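Local coordinates for protein putative D-lactate dehydrogenase (Chlamydomonas reinhardtii, PDB 4ZGS) that acts as a chloroplast pyruvate reductase, probably using NADH to turn pyruvate into D-lactate during fermentation, at residues Q55-D60 and T350-I355; Y62-P67 and A73-G78; L84-R89 and L300-H305; E97-G102 and H124-V129. All coordinates share one frame; numbering follows the deposited sequence.

Contact 1 of 4, residues Q55-D60 and T350-I355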
loop_
_atom_site.group_PDB
_atom_site.type_symbol
_atom_site.label_atom_id
_atom_site.label_comp_id
_atom_site.label_asym_id
_atom_site.label_seq_id
_atom_site.Cartn_x
_atom_site.Cartn_y
_atom_site.Cartn_z
ATOM N N GLN A 55 -29.075 4.064 23.855
ATOM C CA GLN A 55 -29.960 5.210 23.957
ATOM C C GLN A 55 -31.415 4.748 23.915
ATOM O O GLN A 55 -32.316 5.515 24.251
ATOM C CB GLN A 55 -29.664 6.218 22.839
ATOM C CG GLN A 55 -28.155 6.472 22.655
ATOM C CD GLN A 55 -27.797 7.499 21.563
ATOM O OE1 GLN A 55 -27.155 7.166 20.580
ATOM N NE2 GLN A 55 -28.164 8.758 21.775
ATOM N N LYS A 56 -31.639 3.485 23.552
ATOM C CA LYS A 56 -32.972 2.891 23.662
ATOM C C LYS A 56 -33.320 2.490 25.097
ATOM O O LYS A 56 -34.496 2.388 25.445
ATOM C CB LYS A 56 -33.130 1.689 22.726
ATOM C CG LYS A 56 -33.307 2.089 21.267
ATOM C CD LYS A 56 -33.429 0.879 20.347
ATOM C CE LYS A 56 -33.550 1.319 18.888
ATOM N NZ LYS A 56 -33.538 0.206 17.896
ATOM N N VAL A 57 -32.300 2.272 25.920
ATOM C CA VAL A 57 -32.476 1.853 27.306
ATOM C C VAL A 57 -32.218 2.994 28.264
ATOM O O VAL A 57 -33.078 3.327 29.073
ATOM C CB VAL A 57 -31.593 0.659 27.674
ATOM C CG1 VAL A 57 -31.674 0.373 29.150
ATOM C CG2 VAL A 57 -32.025 -0.554 26.882
ATOM N N PHE A 58 -31.025 3.564 28.224
ATOM C CA PHE A 58 -30.698 4.646 29.147
ATOM C C PHE A 58 -31.030 5.996 28.521
ATOM O O PHE A 58 -30.728 6.249 27.359
ATOM C CB PHE A 58 -29.231 4.567 29.559
ATOM C CG PHE A 58 -28.825 3.209 30.035
ATOM C CD1 PHE A 58 -29.253 2.735 31.263
ATOM C CD2 PHE A 58 -28.084 2.376 29.227
ATOM C CE1 PHE A 58 -28.897 1.459 31.695
ATOM C CE2 PHE A 58 -27.736 1.103 29.648
ATOM C CZ PHE A 58 -28.128 0.649 30.876
ATOM N N THR A 59 -31.707 6.834 29.291
ATOM C CA THR A 59 -32.177 8.131 28.833
ATOM C C THR A 59 -31.030 9.131 28.562
ATOM O O THR A 59 -31.104 9.927 27.628
ATOM C CB THR A 59 -33.137 8.737 29.872
ATOM O OG1 THR A 59 -33.949 9.755 29.268
ATOM C CG2 THR A 59 -32.348 9.328 31.021
ATOM N N ASP A 60 -30.019 9.120 29.431
ATOM C CA ASP A 60 -28.841 9.983 29.327
ATOM C C ASP A 60 -27.633 9.094 29.223
ATOM O O ASP A 60 -27.327 8.339 30.150
ATOM C CB ASP A 60 -28.668 10.909 30.535
ATOM C CG ASP A 60 -29.773 11.943 30.655
ATOM O OD1 ASP A 60 -30.312 12.352 29.602
ATOM O OD2 ASP A 60 -30.100 12.348 31.801
ATOM N N THR A 350 -25.059 -8.105 26.616
ATOM C CA THR A 350 -24.580 -8.544 27.916
ATOM C C THR A 350 -24.215 -7.391 28.837
ATOM O O THR A 350 -24.464 -7.467 30.048
ATOM C CB THR A 350 -23.336 -9.445 27.798
ATOM O OG1 THR A 350 -23.706 -10.724 27.257
ATOM C CG2 THR A 350 -22.704 -9.669 29.180
ATOM N N THR A 351 -23.669 -6.325 28.249
ATOM C CA THR A 351 -23.237 -5.123 28.961
ATOM C C THR A 351 -24.436 -4.337 29.447
ATOM O O THR A 351 -24.396 -3.746 30.523
ATOM C CB THR A 351 -22.370 -4.215 28.049
ATOM O OG1 THR A 351 -21.122 -4.859 27.788
ATOM C CG2 THR A 351 -22.081 -2.833 28.675
ATOM N N ILE A 352 -25.498 -4.312 28.640
ATOM C CA ILE A 352 -26.700 -3.549 28.973
ATOM C C ILE A 352 -27.442 -4.317 30.084
ATOM O O ILE A 352 -27.880 -3.725 31.077
ATOM C CB ILE A 352 -27.594 -3.335 27.728
ATOM C CG1 ILE A 352 -26.932 -2.403 26.718
ATOM C CG2 ILE A 352 -28.942 -2.796 28.100
ATOM C CD1 ILE A 352 -27.721 -2.201 25.432
ATOM N N GLN A 353 -27.497 -5.642 29.939
ATOM C CA GLN A 353 -28.060 -6.550 30.943
ATOM C C GLN A 353 -27.219 -6.500 32.233
ATOM O O GLN A 353 -27.755 -6.556 33.329
ATOM C CB GLN A 353 -28.132 -7.977 30.384
ATOM C CG GLN A 353 -28.716 -9.038 31.322
ATOM C CD GLN A 353 -30.232 -8.933 31.565
ATOM O OE1 GLN A 353 -31.039 -8.966 30.628
ATOM N NE2 GLN A 353 -30.616 -8.830 32.836
ATOM N N ASN A 354 -25.902 -6.359 32.099
ATOM C CA ASN A 354 -25.038 -6.179 33.268
ATOM C C ASN A 354 -25.418 -4.893 34.008
ATOM O O ASN A 354 -25.470 -4.880 35.236
ATOM C CB ASN A 354 -23.550 -6.102 32.888
ATOM C CG ASN A 354 -22.886 -7.475 32.730
ATOM O OD1 ASN A 354 -23.427 -8.517 33.138
ATOM N ND2 ASN A 354 -21.679 -7.469 32.158
ATOM N N ILE A 355 -25.643 -3.808 33.256
ATOM C CA ILE A 355 -26.069 -2.546 33.850
ATOM C C ILE A 355 -27.429 -2.696 34.532
ATOM O O ILE A 355 -27.606 -2.262 35.665
ATOM C CB ILE A 355 -26.229 -1.390 32.835
ATOM C CG1 ILE A 355 -25.003 -1.193 31.920
ATOM C CG2 ILE A 355 -26.681 -0.130 33.593
ATOM C CD1 ILE A 355 -23.701 -0.904 32.616
#
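Val57 of helix 44-57 and Phe58, which follows it, meet Ile352 and Ile355 of helix 341-359 on the helical side of the catalytic-domain sheet. The backbones stand well apart, the closest pair of CA atoms being Val57 and Ile352 at 8.1 Å, and side chains bridge the gap. Methyl meets methyl first: Val57 CG2 lies 4.0 Å from Ile352 CG2, a branch that chi1 of -68° sets trans to the Ile352 backbone N. The same Ile352 methyl reaches the Phe58 ring more loosely, 4.4 Å from Phe58 CE2. In D-isomer 2-hydroxyacid dehydrogenases the catalytic domain is discontinuous in sequence, and here the late helix 341-359 packs back against elements from the start of the chain. Ile355 continues the patch toward strand 105-108, where its side chain touches Leu105 and Ala107. Its beta-branched end lies by the CZ corner of Phe58, with Ile355 CG1 3.8 Å from Phe58 CZ; the shorter CG2 approach in the model is doubtful. One face of the Phe58 ring is occupied by its own neighbour, Val57 CG1 standing 3.8 Å above the ring centre, while Val32 of helix 26-33 touches both Val57 and Phe58.

Contact 2 of 4, residues Y62-P67 and A73-G78; sequences YFVEPP and AQLARG
Chi1 of -170° swings the ring of Tyr62 trans to its backbone N and out toward Leu75, while chi1 of -77° and chi2 of 169° extend Leu75 back to meet it. The two side chains cross at about a right angle, and the branches of Leu75 divide the work. Its CD2 methyl sits 3.7 Å from Tyr62 OH, and its CD1 methyl lies 3.9 Å from Val64 CG1. Val64 and Leu75 run past one another in opposite directions, so their contact is lateral, with Val64 CB also near, 4.2 Å from Leu75 CD1. The Leu75 carbonyl approaches the ring at its edge and close to its plane: Leu75 O is 3.9 Å from Tyr62 CE2, a van der Waals approach. Strand 60-63 is an outermost strand of the parallel catalytic-domain sheet, and the chain from 64 to 80 is the crossover that passes strand 36-39 to enter strand 81-84 on its far side. Residues 73-75 coil like a helix but lack its repeated backbone bonds; the turn is closed by Ala76 N to Ala73 O at 2.8 Å. Ala76 packs on Ile38 of strand 36-39 and Leu98 of helix 92-101. Within its own segment Tyr62 is covered on one ring face by Val64 CG1, 3.5 Å above the ring and displaced from its centre. Tyr62 also packs on Tyr62 of a second subunit, and Pro66 on Glu65 of that subunit, which places this edge of the sheet at a subunit interface.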
loop_
_atom_site.group_PDB
_atom_site.type_symbol
_atom_site.label_atom_id
_atom_site.label_comp_id
_atom_site.label_asym_id
_atom_site.label_seq_id
_atom_site.Cartn_x
_atom_site.Cartn_y
_atom_site.Cartn_z
ATOM N N TYR A 62 -23.572 9.406 27.845
ATOM C CA TYR A 62 -22.476 10.264 27.402
ATOM C C TYR A 62 -21.375 9.460 26.680
ATOM O O TYR A 62 -20.759 8.547 27.258
ATOM C CB TYR A 62 -21.884 10.989 28.604
ATOM C CG TYR A 62 -20.892 12.090 28.269
ATOM C CD1 TYR A 62 -20.588 12.423 26.953
ATOM C CD2 TYR A 62 -20.225 12.769 29.288
ATOM C CE1 TYR A 62 -19.670 13.418 26.674
ATOM C CE2 TYR A 62 -19.320 13.738 29.026
ATOM C CZ TYR A 62 -19.038 14.073 27.720
ATOM O OH TYR A 62 -18.111 15.071 27.488
ATOM N N PHE A 63 -21.142 9.764 25.409
ATOM C CA PHE A 63 -20.081 9.057 24.675
ATOM C C PHE A 63 -18.834 9.932 24.474
ATOM O O PHE A 63 -18.873 10.919 23.740
ATOM C CB PHE A 63 -20.623 8.557 23.331
ATOM C CG PHE A 63 -21.619 7.423 23.455
ATOM C CD1 PHE A 63 -21.178 6.109 23.601
ATOM C CD2 PHE A 63 -22.994 7.678 23.497
ATOM C CE1 PHE A 63 -22.104 5.050 23.730
ATOM C CE2 PHE A 63 -23.924 6.632 23.651
ATOM C CZ PHE A 63 -23.479 5.321 23.769
ATOM N N VAL A 64 -17.747 9.589 25.173
ATOM C CA VAL A 64 -16.479 10.319 25.069
ATOM C C VAL A 64 -15.482 9.589 24.156
ATOM O O VAL A 64 -15.211 8.394 24.345
ATOM C CB VAL A 64 -15.838 10.586 26.469
ATOM C CG1 VAL A 64 -16.842 11.245 27.420
ATOM C CG2 VAL A 64 -15.258 9.316 27.072
ATOM N N GLU A 65 -14.968 10.288 23.141
ATOM C CA GLU A 65 -14.075 9.627 22.196
ATOM C C GLU A 65 -12.699 9.269 22.755
ATOM O O GLU A 65 -12.279 8.127 22.621
ATOM C CB GLU A 65 -13.951 10.445 20.916
ATOM C CG GLU A 65 -15.315 10.843 20.366
ATOM C CD GLU A 65 -15.251 11.491 18.989
ATOM O OE1 GLU A 65 -14.140 11.839 18.526
ATOM O OE2 GLU A 65 -16.320 11.630 18.355
ATOM N N PRO A 66 -12.011 10.204 23.431
ATOM C CA PRO A 66 -10.719 9.767 23.972
ATOM C C PRO A 66 -10.858 8.666 25.031
ATOM O O PRO A 66 -11.925 8.482 25.593
ATOM C CB PRO A 66 -10.135 11.051 24.591
ATOM C CG PRO A 66 -11.302 11.954 24.817
ATOM C CD PRO A 66 -12.252 11.637 23.675
ATOM N N PRO A 67 -9.779 7.904 25.260
ATOM C CA PRO A 67 -9.787 6.856 26.284
ATOM C C PRO A 67 -9.857 7.479 27.654
ATOM O O PRO A 67 -9.892 8.704 27.790
ATOM C CB PRO A 67 -8.447 6.148 26.091
ATOM C CG PRO A 67 -7.556 7.202 25.456
ATOM C CD PRO A 67 -8.470 8.014 24.578
ATOM N N ALA A 73 -11.359 11.404 33.474
ATOM C CA ALA A 73 -12.224 10.768 34.449
ATOM C C ALA A 73 -13.131 11.835 35.025
ATOM O O ALA A 73 -14.258 11.588 35.420
ATOM C CB ALA A 73 -11.406 10.115 35.542
ATOM N N GLN A 74 -12.618 13.047 35.016
ATOM C CA GLN A 74 -13.335 14.198 35.504
ATOM C C GLN A 74 -14.548 14.471 34.631
ATOM O O GLN A 74 -15.420 15.278 34.983
ATOM C CB GLN A 74 -12.370 15.375 35.542
ATOM C CG GLN A 74 -11.171 15.034 36.432
ATOM C CD GLN A 74 -10.042 16.041 36.352
ATOM O OE1 GLN A 74 -9.873 16.730 35.344
ATOM N NE2 GLN A 74 -9.254 16.126 37.418
ATOM N N LEU A 75 -14.595 13.773 33.503
ATOM C CA LEU A 75 -15.724 13.833 32.582
ATOM C C LEU A 75 -16.934 13.048 33.098
ATOM O O LEU A 75 -18.059 13.262 32.646
ATOM C CB LEU A 75 -15.324 13.278 31.203
ATOM C CG LEU A 75 -14.479 14.124 30.239
ATOM C CD1 LEU A 75 -13.990 13.258 29.052
ATOM C CD2 LEU A 75 -15.194 15.399 29.765
ATOM N N ALA A 76 -16.686 12.162 34.062
ATOM C CA ALA A 76 -17.671 11.193 34.531
ATOM C C ALA A 76 -18.475 11.738 35.691
ATOM O O ALA A 76 -19.239 11.007 36.323
ATOM C CB ALA A 76 -16.996 9.888 34.923
ATOM N N ARG A 77 -18.278 13.022 35.971
ATOM C CA ARG A 77 -18.937 13.708 37.078
ATOM C C ARG A 77 -20.462 13.637 36.946
ATOM O O ARG A 77 -21.040 14.092 35.951
ATOM C CB ARG A 77 -18.506 15.164 37.101
ATOM C CG ARG A 77 -18.928 15.957 38.293
ATOM C CD ARG A 77 -18.653 17.399 37.946
ATOM N NE ARG A 77 -17.259 17.636 37.575
ATOM C CZ ARG A 77 -16.804 18.803 37.127
ATOM N NH1 ARG A 77 -17.637 19.829 36.997
ATOM N NH2 ARG A 77 -15.527 18.941 36.795
ATOM N N GLY A 78 -21.123 13.086 37.954
ATOM C CA GLY A 78 -22.567 12.999 37.913
ATOM C C GLY A 78 -23.039 11.660 37.383
ATOM O O GLY A 78 -24.181 11.286 37.578
#

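Contact 3 of 4, residues L84-R89 and L300-H305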
loop_
_atom_site.group_PDB
_atom_site.type_symbol
_atom_site.label_atom_id
_atom_site.label_comp_id
_atom_site.label_asym_id
_atom_site.label_seq_id
_atom_site.Cartn_x
_atom_site.Cartn_y
_atom_site.Cartn_z
ATOM N N LEU A 84 -16.091 0.973 29.795
ATOM C CA LEU A 84 -14.672 0.971 29.490
ATOM C C LEU A 84 -14.320 -0.237 28.632
ATOM O O LEU A 84 -15.070 -1.206 28.551
ATOM C CB LEU A 84 -13.849 0.913 30.784
ATOM C CG LEU A 84 -13.622 2.119 31.689
ATOM C CD1 LEU A 84 -14.880 2.938 31.803
ATOM C CD2 LEU A 84 -13.169 1.639 33.061
ATOM N N PHE A 85 -13.147 -0.177 28.021
ATOM C CA PHE A 85 -12.655 -1.210 27.139
ATOM C C PHE A 85 -11.241 -1.518 27.597
ATOM O O PHE A 85 -10.751 -0.906 28.556
ATOM C CB PHE A 85 -12.731 -0.763 25.677
ATOM C CG PHE A 85 -12.454 -1.854 24.681
ATOM C CD1 PHE A 85 -13.099 -3.088 24.765
ATOM C CD2 PHE A 85 -11.562 -1.629 23.629
ATOM C CE1 PHE A 85 -12.842 -4.096 23.841
ATOM C CE2 PHE A 85 -11.305 -2.618 22.697
ATOM C CZ PHE A 85 -11.951 -3.864 22.801
ATOM N N VAL A 86 -10.607 -2.488 26.943
ATOM C CA VAL A 86 -9.311 -2.993 27.371
ATOM C C VAL A 86 -8.248 -1.890 27.360
ATOM O O VAL A 86 -7.356 -1.886 28.205
ATOM C CB VAL A 86 -8.861 -4.178 26.476
ATOM C CG1 VAL A 86 -8.633 -3.708 25.054
ATOM C CG2 VAL A 86 -7.619 -4.860 27.036
ATOM N N ASN A 87 -8.336 -0.974 26.397
ATOM C CA ASN A 87 -7.366 0.122 26.252
ATOM C C ASN A 87 -7.512 1.309 27.227
ATOM O O ASN A 87 -6.690 2.213 27.206
ATOM C CB ASN A 87 -7.380 0.669 24.815
ATOM C CG ASN A 87 -8.728 1.267 24.415
ATOM O OD1 ASN A 87 -9.760 1.032 25.058
ATOM N ND2 ASN A 87 -8.716 2.057 23.340
ATOM N N ASP A 88 -8.611 1.370 27.982
ATOM C CA ASP A 88 -8.892 2.468 28.940
ATOM C C ASP A 88 -8.131 2.351 30.263
ATOM O O ASP A 88 -7.893 1.249 30.719
ATOM C CB ASP A 88 -10.390 2.523 29.193
ATOM C CG ASP A 88 -11.151 3.039 27.990
ATOM O OD1 ASP A 88 -10.804 4.124 27.462
ATOM O OD2 ASP A 88 -12.063 2.315 27.527
ATOM N N ARG A 89 -7.759 3.455 30.914
ATOM C CA ARG A 89 -7.060 3.281 32.196
ATOM C C ARG A 89 -8.007 3.251 33.374
ATOM O O ARG A 89 -8.780 4.191 33.561
ATOM C CB ARG A 89 -6.081 4.438 32.493
ATOM C CG ARG A 89 -4.752 4.548 31.787
ATOM C CD ARG A 89 -3.982 5.808 32.210
ATOM N NE ARG A 89 -2.851 6.008 31.302
ATOM C CZ ARG A 89 -1.998 7.044 31.304
ATOM N NH1 ARG A 89 -2.087 8.055 32.193
ATOM N NH2 ARG A 89 -1.016 7.074 30.391
ATOM N N LEU A 300 0.558 -0.347 22.216
ATOM C CA LEU A 300 0.745 -0.659 20.793
ATOM C C LEU A 300 -0.588 -0.852 20.050
ATOM O O LEU A 300 -0.864 -0.164 19.065
ATOM C CB LEU A 300 1.629 -1.899 20.628
ATOM C CG LEU A 300 2.070 -2.289 19.210
ATOM C CD1 LEU A 300 2.909 -1.200 18.549
ATOM C CD2 LEU A 300 2.794 -3.652 19.183
ATOM N N PHE A 301 -1.386 -1.828 20.464
ATOM C CA PHE A 301 -2.650 -2.088 19.767
ATOM C C PHE A 301 -3.803 -1.110 20.081
ATOM O O PHE A 301 -3.811 -0.403 21.091
ATOM C CB PHE A 301 -3.112 -3.517 20.020
ATOM C CG PHE A 301 -2.460 -4.535 19.130
ATOM C CD1 PHE A 301 -1.080 -4.664 19.084
ATOM C CD2 PHE A 301 -3.234 -5.369 18.321
ATOM C CE1 PHE A 301 -0.479 -5.626 18.250
ATOM C CE2 PHE A 301 -2.644 -6.330 17.493
ATOM C CZ PHE A 301 -1.266 -6.457 17.458
ATOM N N PHE A 302 -4.780 -1.098 19.181
ATOM C CA PHE A 302 -5.954 -0.232 19.273
ATOM C C PHE A 302 -5.623 1.257 19.160
ATOM O O PHE A 302 -6.439 2.113 19.489
ATOM C CB PHE A 302 -6.673 -0.455 20.598
ATOM C CG PHE A 302 -6.872 -1.895 20.974
ATOM C CD1 PHE A 302 -7.788 -2.685 20.297
ATOM C CD2 PHE A 302 -6.182 -2.439 22.048
ATOM C CE1 PHE A 302 -7.990 -3.999 20.666
ATOM C CE2 PHE A 302 -6.387 -3.750 22.432
ATOM C CZ PHE A 302 -7.292 -4.536 21.742
ATOM N N VAL A 303 -4.458 1.556 18.619
ATOM C CA VAL A 303 -4.052 2.924 18.372
ATOM C C VAL A 303 -3.634 3.053 16.913
ATOM O O VAL A 303 -2.959 2.170 16.377
ATOM C CB VAL A 303 -2.876 3.365 19.238
ATOM C CG1 VAL A 303 -2.430 4.749 18.793
ATOM C CG2 VAL A 303 -3.240 3.360 20.711
ATOM N N ASP A 304 -4.042 4.138 16.265
ATOM C CA ASP A 304 -3.480 4.423 14.968
ATOM C C ASP A 304 -2.283 5.339 15.165
ATOM O O ASP A 304 -2.438 6.531 15.352
ATOM C CB ASP A 304 -4.507 5.098 14.055
ATOM C CG ASP A 304 -3.889 5.579 12.745
ATOM O OD1 ASP A 304 -2.737 5.208 12.425
ATOM O OD2 ASP A 304 -4.546 6.360 12.038
ATOM N N HIS A 305 -1.088 4.792 15.023
ATOM C CA HIS A 305 0.134 5.568 15.249
ATOM C C HIS A 305 0.466 6.473 14.064
ATOM O O HIS A 305 1.386 7.265 14.165
ATOM C CB HIS A 305 1.322 4.651 15.542
ATOM C CG HIS A 305 1.117 3.790 16.750
ATOM N ND1 HIS A 305 1.278 4.258 18.034
ATOM C CD2 HIS A 305 0.753 2.491 16.867
ATOM C CE1 HIS A 305 1.022 3.288 18.895
ATOM N NE2 HIS A 305 0.707 2.204 18.212
#
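Phe302 is the hub of this contact, its aromatic ring reaching across to a turn whose residues Asn87, Val86 and Phe85 all touch it. Of these, Asn87 and Val86 bury the most surface against it. Val86 gives its CG1 methyl, which lies 3.5 Å from Phe302 CE2 and 3.7 Å from Phe302 CZ. That methyl points forward because chi1 of 65° sets it between the backbone N and carbonyl carbon of Val86. Asn87 comes in nearer the root of the phenylalanine, with Asn87 ND2 4.2 Å from Phe302 CB, a packing contact. Phe85 completes the grip by aiming its edge at one face of Phe302: the ring centroids are 5.7 Å apart and the planes inclined at 73°, a T-shaped pair in which Phe85 CE2 is 4.1 Å from Phe302 CE1. The three partners stand together because Phe85 to Asp88 form a type I beta turn. Asp88 N bonds to Phe85 O at 3.2 Å, and Asp88 OD2, through its anti lone pair, takes the hydrogen of Phe85 N at 2.8 Å, tying both ends of the turn. The Phe302 ring also meets that of His335, and Leu168 of a neighbouring subunit packs on both Phe85 and Phe302. With the Phe302 side chain about 7 Å from bound NAD, the contact spans the cleft between catalytic and NAD-binding domains characteristic of the D-isomer 2-hydroxyacid dehydrogenase fold.

Contact 4 of 4, residues E97-G102 and H124-V129; sequences ELAKAG and HGVRVV
Gly102 N is held by two carbonyls of the preceding helical turn, Ala99 O at 2.9 Å and, weakly, Leu98 O at 3.2 Å; the same Ala99 turns its methyl toward His124 and Val126. With Gly102 at a phi of 111°, this is a Schellman motif ending helix 92-101. Gly125 ends helix 118-124 in the same way, so two C-terminal helix caps lie close to one another on the parallel sheet of the catalytic domain. The short side chain of Ala99 allows a near approach: its CA stands 5.8 Å from the CA of His124, the smallest such separation between the segments. Ala99 CB is 3.4 Å from His124 CB, a tight contact of helix against helix, and lies obliquely to the imidazole, 4.0 Å from His124 CG. The ring is held from its own helix, where His124 ND1 is hydrogen-bonded to Ala120 O. Beyond the glycine, the chain runs into strand 127-129, and Val126 brings a second hydrocarbon surface to Ala99. Its chi1 of -178° places CG1 trans to the backbone N and CG2 beside that N, where Val126 CG2 reaches Ala99 CB at 4.1 Å. Val126 also touches Ile106 of strand 105-108 and Cys121 of helix 118-124, which seats it between the sheet and its covering helices. Nearby, Lys100 NZ ends 6.0 Å from His124 NE2, without contact.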
loop_
_atom_site.group_PDB
_atom_site.type_symbol
_atom_site.label_atom_id
_atom_site.label_comp_id
_atom_site.label_asym_id
_atom_site.label_seq_id
_atom_site.Cartn_x
_atom_site.Cartn_y
_atom_site.Cartn_z
ATOM N N GLU A 97 -10.605 9.082 41.003
ATOM C CA GLU A 97 -11.358 10.212 40.490
ATOM C C GLU A 97 -12.740 9.834 39.990
ATOM O O GLU A 97 -13.683 10.613 40.130
ATOM C CB GLU A 97 -10.569 10.879 39.353
ATOM C CG GLU A 97 -9.280 11.498 39.840
ATOM C CD GLU A 97 -9.530 12.418 40.991
ATOM O OE1 GLU A 97 -10.476 13.220 40.885
ATOM O OE2 GLU A 97 -8.819 12.316 42.015
ATOM N N LEU A 98 -12.889 8.589 39.553
ATOM C CA LEU A 98 -14.201 8.092 39.165
ATOM C C LEU A 98 -15.093 7.914 40.368
ATOM O O LEU A 98 -16.291 8.171 40.288
ATOM C CB LEU A 98 -14.105 6.764 38.405
ATOM C CG LEU A 98 -13.547 6.839 36.989
ATOM C CD1 LEU A 98 -13.507 5.457 36.314
ATOM C CD2 LEU A 98 -14.385 7.820 36.190
ATOM N N ALA A 99 -14.511 7.496 41.485
ATOM C CA ALA A 99 -15.291 7.327 42.696
ATOM C C ALA A 99 -15.932 8.646 43.124
ATOM O O ALA A 99 -17.137 8.702 43.382
ATOM C CB ALA A 99 -14.416 6.770 43.825
ATOM N N LYS A 100 -15.137 9.711 43.129
ATOM C CA LYS A 100 -15.597 11.026 43.570
ATOM C C LYS A 100 -16.504 11.688 42.549
ATOM O O LYS A 100 -17.280 12.584 42.883
ATOM C CB LYS A 100 -14.398 11.918 43.855
ATOM C CG LYS A 100 -13.196 11.124 44.308
ATOM C CD LYS A 100 -13.478 10.384 45.611
ATOM C CE LYS A 100 -13.409 11.306 46.815
ATOM N NZ LYS A 100 -13.502 10.527 48.077
ATOM N N ALA A 101 -16.407 11.233 41.304
ATOM C CA ALA A 101 -17.342 11.653 40.277
ATOM C C ALA A 101 -18.727 11.087 40.577
ATOM O O ALA A 101 -19.742 11.654 40.174
ATOM C CB ALA A 101 -16.856 11.203 38.888
ATOM N N GLY A 102 -18.769 9.993 41.333
ATOM C CA GLY A 102 -20.042 9.390 41.661
ATOM C C GLY A 102 -20.342 8.047 41.029
ATOM O O GLY A 102 -21.368 7.452 41.347
ATOM N N HIS A 124 -12.716 2.304 47.018
ATOM C CA HIS A 124 -13.527 3.463 46.644
ATOM C C HIS A 124 -15.008 3.182 46.356
ATOM O O HIS A 124 -15.734 4.080 45.924
ATOM C CB HIS A 124 -12.870 4.176 45.466
ATOM C CG HIS A 124 -11.556 4.797 45.821
ATOM N ND1 HIS A 124 -10.394 4.064 45.934
ATOM C CD2 HIS A 124 -11.229 6.069 46.143
ATOM C CE1 HIS A 124 -9.403 4.864 46.282
ATOM N NE2 HIS A 124 -9.883 6.087 46.414
ATOM N N GLY A 125 -15.447 1.942 46.554
ATOM C CA GLY A 125 -16.864 1.638 46.446
ATOM C C GLY A 125 -17.338 1.401 45.026
ATOM O O GLY A 125 -18.537 1.358 44.744
ATOM N N VAL A 126 -16.384 1.289 44.112
ATOM C CA VAL A 126 -16.690 1.031 42.710
ATOM C C VAL A 126 -16.753 -0.483 42.409
ATOM O O VAL A 126 -15.850 -1.233 42.792
ATOM C CB VAL A 126 -15.632 1.715 41.797
ATOM C CG1 VAL A 126 -15.945 1.495 40.292
ATOM C CG2 VAL A 126 -15.525 3.199 42.141
ATOM N N ARG A 127 -17.811 -0.927 41.730
ATOM C CA ARG A 127 -17.948 -2.340 41.369
ATOM C C ARG A 127 -17.683 -2.504 39.881
ATOM O O ARG A 127 -18.096 -1.667 39.072
ATOM C CB ARG A 127 -19.334 -2.874 41.714
ATOM C CG ARG A 127 -19.687 -2.688 43.157
ATOM C CD ARG A 127 -21.070 -3.177 43.459
ATOM N NE ARG A 127 -21.224 -4.609 43.268
ATOM C CZ ARG A 127 -22.368 -5.250 43.485
ATOM N NH1 ARG A 127 -23.432 -4.575 43.907
ATOM N NH2 ARG A 127 -22.447 -6.560 43.304
ATOM N N VAL A 128 -16.999 -3.588 39.531
ATOM C CA VAL A 128 -16.612 -3.838 38.163
ATOM C C VAL A 128 -17.358 -5.038 37.571
ATOM O O VAL A 128 -17.350 -6.138 38.130
ATOM C CB VAL A 128 -15.094 -4.062 38.044
ATOM C CG1 VAL A 128 -14.719 -4.306 36.600
ATOM C CG2 VAL A 128 -14.321 -2.858 38.590
ATOM N N VAL A 129 -17.965 -4.832 36.410
ATOM C CA VAL A 129 -18.669 -5.905 35.745
ATOM C C VAL A 129 -18.040 -6.068 34.345
ATOM O O VAL A 129 -17.173 -5.290 33.957
ATOM C CB VAL A 129 -20.158 -5.607 35.711
ATOM C CG1 VAL A 129 -20.619 -5.295 34.308
ATOM C CG2 VAL A 129 -20.908 -6.771 36.284
#

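Overall arrangement
From the N terminus, residues 55-60 open the longest loop, closed by contact 1 only at 350-355; the other three contacts nest inside it, and none cross. Contact 2 closes first, a short loop between the edge strand 60-63 and the approach to strand 81-84. Contact 3 then opens at 84-89 and closes at 300-305 across the interdomain cleft, with contact 4 nested within, joining helix 92-101 to the end of helix 118-124. Contacts 2 and 4 touch, probably through a hydrogen bond from Gly78 N to Ala101 O. Contacts 1 and 4 meet where Asn354 packs on Val129, and contacts 2 and 3 where Pro67 packs on Asp88.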